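Local coordinates for protein Exo-poly-alpha-D-galacturonosidase (Thermotoga maritima, PDB 3JUR) that probably hydrolyses polygalacturonic acid, the backbone of pectin, as a family 28 glycosidase built on a right-handed parallel beta-helix, at residues T258-D270 against S295-V309. Residues are numbered along the deposited sequence; the frame is centred on the assembly and turned at random.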
loop_
_atom_site.group_PDB
_atom_site.type_symbol
_atom_site.label_atom_id
_atom_site.label_comp_id
_atom_site.label_asym_id
_atom_site.label_seq_id
_atom_site.Cartn_x
_atom_site.Cartn_y
_atom_site.Cartn_z
ATOM N N THR D 258 -27.343 0.076 21.639
ATOM C CA THR D 258 -28.541 0.871 21.334
ATOM C C THR D 258 -29.309 0.389 20.111
ATOM O O THR D 258 -28.734 -0.208 19.210
ATOM C CB THR D 258 -28.213 2.374 21.169
ATOM O OG1 THR D 258 -27.241 2.560 20.129
ATOM C CG2 THR D 258 -27.672 2.949 22.458
ATOM N N GLY D 259 -30.612 0.659 20.096
ATOM C CA GLY D 259 -31.489 0.265 18.996
ATOM C C GLY D 259 -31.461 1.243 17.837
ATOM O O GLY D 259 -31.888 0.921 16.737
ATOM N N ASP D 260 -30.961 2.446 18.084
ATOM C CA ASP D 260 -30.811 3.440 17.032
ATOM C C ASP D 260 -29.454 4.114 17.232
ATOM O O ASP D 260 -28.498 3.468 17.671
ATOM C CB ASP D 260 -31.982 4.433 17.089
ATOM C CG ASP D 260 -32.326 5.031 15.730
ATOM O OD1 ASP D 260 -31.606 5.951 15.282
ATOM O OD2 ASP D 260 -33.331 4.597 15.118
ATOM N N ASP D 261 -29.358 5.404 16.924
ATOM C CA ASP D 261 -28.118 6.154 17.131
ATOM C C ASP D 261 -27.670 6.112 18.599
ATOM O O ASP D 261 -28.502 6.221 19.508
ATOM C CB ASP D 261 -28.314 7.594 16.670
ATOM C CG ASP D 261 -28.655 7.696 15.184
ATOM O OD1 ASP D 261 -28.022 6.984 14.381
ATOM O OD2 ASP D 261 -29.552 8.492 14.824
ATOM N N SER D 262 -26.369 5.954 18.840
ATOM C CA SER D 262 -25.875 5.811 20.216
ATOM C C SER D 262 -25.761 7.156 20.940
ATOM O O SER D 262 -26.428 7.382 21.953
ATOM C CB SER D 262 -24.549 5.051 20.250
ATOM O OG SER D 262 -24.731 3.699 19.876
ATOM N N VAL D 263 -24.909 8.040 20.432
ATOM C CA VAL D 263 -24.829 9.408 20.930
ATOM C C VAL D 263 -25.214 10.323 19.766
ATOM O O VAL D 263 -24.531 10.344 18.737
ATOM C CB VAL D 263 -23.418 9.744 21.461
ATOM C CG1 VAL D 263 -23.325 11.215 21.897
ATOM C CG2 VAL D 263 -23.055 8.819 22.608
ATOM N N VAL D 264 -26.312 11.061 19.940
ATOM C CA VAL D 264 -26.924 11.840 18.861
ATOM C C VAL D 264 -27.139 13.274 19.275
ATOM O O VAL D 264 -27.972 13.549 20.130
ATOM C CB VAL D 264 -28.348 11.350 18.511
ATOM C CG1 VAL D 264 -28.553 11.395 17.018
ATOM C CG2 VAL D 264 -28.641 9.979 19.101
ATOM N N ILE D 265 -26.442 14.196 18.627
ATOM C CA ILE D 265 -26.573 15.597 18.988
ATOM C C ILE D 265 -27.610 16.280 18.098
ATOM O O ILE D 265 -27.561 16.167 16.864
ATOM C CB ILE D 265 -25.220 16.303 18.966
ATOM C CG1 ILE D 265 -24.268 15.572 19.915
ATOM C CG2 ILE D 265 -25.370 17.755 19.406
ATOM C CD1 ILE D 265 -22.844 15.703 19.553
ATOM N N LYS D 266 -28.548 16.971 18.748
ATOM C CA LYS D 266 -29.729 17.547 18.098
ATOM C C LYS D 266 -29.998 18.969 18.591
ATOM O O LYS D 266 -29.321 19.452 19.506
ATOM C CB LYS D 266 -30.958 16.653 18.339
ATOM C CG LYS D 266 -30.789 15.202 17.902
ATOM C CD LYS D 266 -32.039 14.387 18.208
ATOM C CE LYS D 266 -31.859 12.915 17.847
ATOM N NZ LYS D 266 -31.895 12.668 16.380
ATOM N N SER D 267 -30.969 19.645 17.973
ATOM C CA SER D 267 -31.347 21.019 18.344
ATOM C C SER D 267 -32.681 21.467 17.731
ATOM O O SER D 267 -32.854 22.637 17.354
ATOM C CB SER D 267 -30.235 22.020 17.988
ATOM O OG SER D 267 -29.959 22.012 16.602
ATOM N N GLY D 268 -33.627 20.538 17.646
ATOM C CA GLY D 268 -34.960 20.851 17.138
ATOM C C GLY D 268 -35.115 20.616 15.645
ATOM O O GLY D 268 -34.137 20.586 14.892
ATOM N N ARG D 269 -36.363 20.468 15.226
ATOM C CA ARG D 269 -36.696 20.103 13.860
ATOM C C ARG D 269 -37.481 21.223 13.182
ATOM O O ARG D 269 -38.434 21.759 13.749
ATOM C CB ARG D 269 -37.514 18.809 13.876
ATOM C CG ARG D 269 -38.012 18.325 12.522
ATOM C CD ARG D 269 -38.972 17.152 12.689
ATOM N NE ARG D 269 -38.277 15.933 13.104
ATOM C CZ ARG D 269 -38.078 14.872 12.324
ATOM N NH1 ARG D 269 -37.424 13.812 12.792
ATOM N NH2 ARG D 269 -38.528 14.866 11.075
ATOM N N ASP D 270 -37.063 21.568 11.966
ATOM C CA ASP D 270 -37.802 22.482 11.087
ATOM C C ASP D 270 -38.238 23.783 11.784
ATOM O O ASP D 270 -37.476 24.337 12.581
ATOM C CB ASP D 270 -38.974 21.743 10.413
ATOM C CG ASP D 270 -38.524 20.495 9.642
ATOM O OD1 ASP D 270 -37.318 20.349 9.346
ATOM O OD2 ASP D 270 -39.383 19.646 9.325
ATOM N N SER D 295 -26.717 -0.612 16.748
ATOM C CA SER D 295 -26.511 0.837 16.704
ATOM C C SER D 295 -26.452 1.386 15.282
ATOM O O SER D 295 -25.738 0.859 14.441
ATOM C CB SER D 295 -25.242 1.246 17.466
ATOM O OG SER D 295 -25.011 2.641 17.345
ATOM N N HIS D 296 -27.194 2.462 15.039
ATOM C CA HIS D 296 -27.222 3.128 13.732
ATOM C C HIS D 296 -26.074 4.119 13.530
ATOM O O HIS D 296 -25.901 4.670 12.435
ATOM C CB HIS D 296 -28.559 3.851 13.552
ATOM C CG HIS D 296 -29.737 2.933 13.425
ATOM N ND1 HIS D 296 -30.941 3.346 12.895
ATOM C CD2 HIS D 296 -29.897 1.627 13.747
ATOM C CE1 HIS D 296 -31.794 2.335 12.905
ATOM N NE2 HIS D 296 -31.183 1.279 13.414
ATOM N N GLY D 297 -25.306 4.362 14.590
ATOM C CA GLY D 297 -24.191 5.291 14.547
ATOM C C GLY D 297 -23.544 5.482 15.909
ATOM O O GLY D 297 -24.222 5.474 16.940
ATOM N N GLY D 298 -22.227 5.649 15.911
ATOM C CA GLY D 298 -21.478 5.843 17.149
ATOM C C GLY D 298 -21.599 7.274 17.641
ATOM O O GLY D 298 -22.065 7.519 18.758
ATOM N N LEU D 299 -21.150 8.210 16.806
ATOM C CA LEU D 299 -21.362 9.634 17.031
ATOM C C LEU D 299 -22.190 10.192 15.887
ATOM O O LEU D 299 -21.765 10.158 14.725
ATOM C CB LEU D 299 -20.045 10.410 17.138
ATOM C CG LEU D 299 -20.353 11.870 17.529
ATOM C CD1 LEU D 299 -20.526 12.035 19.061
ATOM C CD2 LEU D 299 -19.358 12.845 16.981
ATOM N N VAL D 300 -23.366 10.719 16.223
ATOM C CA VAL D 300 -24.325 11.150 15.222
ATOM C C VAL D 300 -24.714 12.614 15.432
ATOM O O VAL D 300 -24.873 13.067 16.571
ATOM C CB VAL D 300 -25.570 10.227 15.221
ATOM C CG1 VAL D 300 -26.525 10.561 14.070
ATOM C CG2 VAL D 300 -25.147 8.780 15.114
ATOM N N ILE D 301 -24.819 13.362 14.335
ATOM C CA ILE D 301 -25.375 14.714 14.385
ATOM C C ILE D 301 -26.642 14.733 13.520
ATOM O O ILE D 301 -26.618 14.267 12.374
ATOM C CB ILE D 301 -24.374 15.824 13.897
ATOM C CG1 ILE D 301 -22.926 15.599 14.378
ATOM C CG2 ILE D 301 -24.881 17.211 14.293
ATOM C CD1 ILE D 301 -22.697 15.726 15.875
ATOM N N GLY D 302 -27.744 15.243 14.078
ATOM C CA GLY D 302 -29.015 15.350 13.352
ATOM C C GLY D 302 -29.957 14.173 13.566
ATOM O O GLY D 302 -29.695 13.317 14.411
ATOM N N SER D 303 -31.045 14.093 12.799
ATOM C CA SER D 303 -31.350 15.018 11.698
ATOM C C SER D 303 -32.006 16.309 12.178
ATOM O O SER D 303 -32.123 17.276 11.425
ATOM C CB SER D 303 -32.279 14.345 10.696
ATOM O OG SER D 303 -33.602 14.271 11.213
ATOM N N GLU D 304 -32.454 16.308 13.429
ATOM C CA GLU D 304 -33.081 17.484 14.005
ATOM C C GLU D 304 -31.979 18.426 14.485
ATOM O O GLU D 304 -31.645 18.451 15.661
ATOM C CB GLU D 304 -34.026 17.099 15.144
ATOM C CG GLU D 304 -35.109 16.082 14.749
ATOM C CD GLU D 304 -34.744 14.638 15.085
ATOM O OE1 GLU D 304 -33.546 14.280 15.062
ATOM O OE2 GLU D 304 -35.666 13.854 15.380
ATOM N N MET D 305 -31.420 19.195 13.556
ATOM C CA MET D 305 -30.327 20.108 13.870
ATOM C C MET D 305 -30.648 21.535 13.406
ATOM O O MET D 305 -29.741 22.337 13.159
ATOM C CB MET D 305 -29.000 19.600 13.269
ATOM C CG MET D 305 -29.102 19.022 11.848
ATOM S SD MET D 305 -29.943 20.115 10.680
ATOM C CE MET D 305 -28.585 21.186 10.226
ATOM N N SER D 306 -31.943 21.845 13.312
ATOM C CA SER D 306 -32.412 23.133 12.782
ATOM C C SER D 306 -31.974 24.342 13.615
ATOM O O SER D 306 -31.959 25.465 13.119
ATOM C CB SER D 306 -33.937 23.128 12.642
ATOM O OG SER D 306 -34.354 22.131 11.724
ATOM N N GLY D 307 -31.638 24.107 14.880
ATOM C CA GLY D 307 -31.125 25.160 15.753
ATOM C C GLY D 307 -29.624 25.345 15.615
ATOM O O GLY D 307 -29.063 26.312 16.133
ATOM N N GLY D 308 -28.978 24.421 14.905
ATOM C CA GLY D 308 -27.528 24.428 14.743
ATOM C C GLY D 308 -26.843 23.442 15.675
ATOM O O GLY D 308 -27.336 23.159 16.772
ATOM N N VAL D 309 -25.724 22.889 15.212
ATOM C CA VAL D 309 -24.817 22.088 16.039
ATOM C C VAL D 309 -23.395 22.529 15.695
ATOM O O VAL D 309 -23.002 22.534 14.522
ATOM C CB VAL D 309 -24.980 20.555 15.811
ATOM C CG1 VAL D 309 -23.996 19.759 16.686
ATOM C CG2 VAL D 309 -26.430 20.091 16.078
HETATM O O HOH W 1 -31.094 -1.337 14.625
HETATM O O HOH W 2 -31.265 6.139 12.567
HETATM O O HOH W 3 -34.768 11.172 15.069
#
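Glu-304 pushes its side chain between Lys-266 and Arg-269, and the two bases grip its carboxylate differently. Lys-266 runs alongside it, CG anti to the carbonyl carbon (chi1 -56°) and the chain extended up to a final bend that brings NZ to the syn side of Glu-304 OE1, 2.7 Å away, and within 3.0 Å of Gly-302 O. Arg-269, which also donates from NE to the carbonyl O of Glu-106, presents NH1 nearly in its guanidinium plane to Glu-304 OE2 (3.1 Å), but from above the carboxylate plane. With an alanine here instead of Lys-266, Glu-304 OE1 and the Gly-302 carbonyl would probably lose their shared donor, and a gap would open beside the glutamate.

Strands 263-265 and 299-301 run parallel, 22° apart, as successive rungs of the beta-helix: Val-300 N donates to Val-263 O, Ile-265 N to Val-300 O, and Gly-302 N to Ile-265 O. Inside, Ile-265 CD1 lies 3.7 Å from Ile-301 CD1, and its CG2 branch meets Val-309 CG1 at 3.6 Å. On the face of Val-264, the fork of Val-300 straddles Asp-261 CG, CG1 and CG2 each 3.7 Å from it. Ahead of both strands, Asp-260 CA sits over one face of the His-296 ring, 3.9 Å from its centroid and 17° off its normal, a CH-pi contact. Asp-260, Asp-261 and His-296, with Arg-327 and Lys-329 salt-bridged to Asp-261, match family 28 active-site motifs.

The contact thus joins an apolar interior, a probable catalytic end and a salt-bridge network whose two bases probably keep Glu-304 ionised.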